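Local structure of pyridine synthase TbtD (Thermobispora bispora, 5WA4) at residues Tyr17-Met22 and Arg86-Met91. The protein probably catalyses the formal [4+2] aza-cycloaddition that forms the central pyridine ring of the thiopeptide antibiotic thiomuracin, and binds the leader peptide of its substrate. Numbering follows the deposited sequence.
Sequences YHAGPM and RPSPGM
Y17 and S88 carry a surface contact between two loops, where the turn joining strand 9-16 to helix 22-35 lies against the chain that leaves helix 64-85. One clear hydrogen bond and one possible one link the loops. With OG swung anti to the backbone N of S88 (chi1 156°), the serine hydroxyl points into the bend at H18-G20, where A19 N donates to S88 OG over 3.0 Å in a nearly straight bond (163°). The same oxygen also bonds D120, whose carboxylate takes H18 N as well; D120 thus ties both loops together. The phenol of Y17 extends beside the 86-91 chain: its OH lies 2.9 Å from R86 O, which sits at the ring edge near the ring plane. Y17 OH also shares a hydrogen bond with the hydroxyl of Y82, so its bond to R86 O is not certain. G20 CA covers one face of the Y17 ring, 3.6 Å above its plane and offset toward the rim, while Y17 CD1 packs against S88 CB at 3.7 Å. Beyond S88, A19 CB meets P89 CD at 3.9 Å. M91 SD lies 3.9 Å from H18 O. On the exposed side the bent R86 chain passes near P21, the N-cap residue of helix 22-35, and forms a salt bridge with D24 in that helix. The strand-to-helix turn thus packs on the helix-to-helix loop at one end of the α/β part, with its four-stranded antiparallel sheet of order 2-3-1-4, in this member of the lantibiotic dehydratase C-terminal family.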
# COMPACT_ATOMS: atom_id res chain seq x y z
N TYR E 17 24.01 28.65 -24.02
CA TYR E 17 25.25 29.11 -23.41
C TYR E 17 25.76 28.03 -22.46
O TYR E 17 25.76 28.19 -21.25
CB TYR E 17 24.99 30.42 -22.69
CG TYR E 17 26.19 31.28 -22.39
CD1 TYR E 17 27.02 31.76 -23.41
CD2 TYR E 17 26.47 31.65 -21.09
CE1 TYR E 17 28.09 32.57 -23.11
CE2 TYR E 17 27.55 32.46 -20.77
CZ TYR E 17 28.35 32.93 -21.78
OH TYR E 17 29.42 33.74 -21.42
N HIS E 18 26.18 26.91 -23.05
CA HIS E 18 26.43 25.67 -22.32
C HIS E 18 27.41 25.74 -21.13
O HIS E 18 27.04 25.43 -20.00
CB HIS E 18 26.92 24.61 -23.30
CG HIS E 18 25.95 24.36 -24.42
ND1 HIS E 18 26.31 23.74 -25.59
CD2 HIS E 18 24.63 24.64 -24.52
CE1 HIS E 18 25.26 23.65 -26.38
NE2 HIS E 18 24.22 24.18 -25.76
N ALA E 19 28.66 26.11 -21.38
CA ALA E 19 29.66 26.01 -20.33
C ALA E 19 30.15 27.37 -19.92
O ALA E 19 31.08 27.50 -19.13
CB ALA E 19 30.82 25.14 -20.78
N GLY E 20 29.53 28.40 -20.49
CA GLY E 20 29.92 29.76 -20.15
C GLY E 20 29.39 30.17 -18.78
O GLY E 20 28.55 29.49 -18.20
N PRO E 21 29.90 31.29 -18.26
CA PRO E 21 29.37 31.86 -17.01
C PRO E 21 27.96 32.44 -17.21
O PRO E 21 27.80 33.51 -17.80
CB PRO E 21 30.39 32.96 -16.66
CG PRO E 21 31.04 33.31 -17.96
CD PRO E 21 31.04 32.06 -18.80
N MET E 22 26.95 31.72 -16.72
CA MET E 22 25.55 32.10 -16.89
C MET E 22 25.22 33.41 -16.17
O MET E 22 24.57 34.28 -16.75
CB MET E 22 24.63 30.98 -16.41
CG MET E 22 23.15 31.15 -16.72
SD MET E 22 22.74 31.20 -18.48
CE MET E 22 23.01 29.52 -19.01
N ARG E 86 32.13 37.08 -25.29
CA ARG E 86 32.52 36.10 -24.28
C ARG E 86 31.92 34.71 -24.54
O ARG E 86 31.26 34.15 -23.67
CB ARG E 86 32.10 36.58 -22.88
CG ARG E 86 32.66 37.95 -22.46
CD ARG E 86 33.66 37.85 -21.30
NE ARG E 86 33.06 37.99 -19.97
CZ ARG E 86 33.27 37.13 -18.97
NH1 ARG E 86 34.05 36.08 -19.15
NH2 ARG E 86 32.69 37.33 -17.79
N PRO E 87 32.18 34.13 -25.72
CA PRO E 87 31.46 32.91 -26.10
C PRO E 87 31.79 31.69 -25.25
O PRO E 87 32.93 31.48 -24.84
CB PRO E 87 31.89 32.68 -27.55
CG PRO E 87 33.20 33.30 -27.64
CD PRO E 87 33.19 34.50 -26.72
N SER E 88 30.76 30.89 -25.01
CA SER E 88 30.86 29.67 -24.23
C SER E 88 31.75 28.67 -24.94
O SER E 88 31.63 28.51 -26.16
CB SER E 88 29.47 29.07 -24.01
OG SER E 88 29.53 27.67 -23.78
N PRO E 89 32.64 28.00 -24.19
CA PRO E 89 33.58 26.99 -24.69
C PRO E 89 32.86 25.87 -25.40
O PRO E 89 33.12 25.56 -26.57
CB PRO E 89 34.23 26.43 -23.43
CG PRO E 89 33.91 27.39 -22.36
CD PRO E 89 32.62 28.04 -22.72
N GLY E 90 31.93 25.26 -24.67
CA GLY E 90 31.25 24.07 -25.10
C GLY E 90 31.29 23.04 -23.97
O GLY E 90 32.15 23.09 -23.08
N MET E 91 30.33 22.13 -24.00
CA MET E 91 30.36 21.00 -23.08
C MET E 91 31.23 19.93 -23.74
O MET E 91 31.41 19.95 -24.96
CB MET E 91 28.94 20.48 -22.82
CG MET E 91 28.64 20.21 -21.36
SD MET E 91 28.31 21.72 -20.44
CE MET E 91 28.40 21.11 -18.75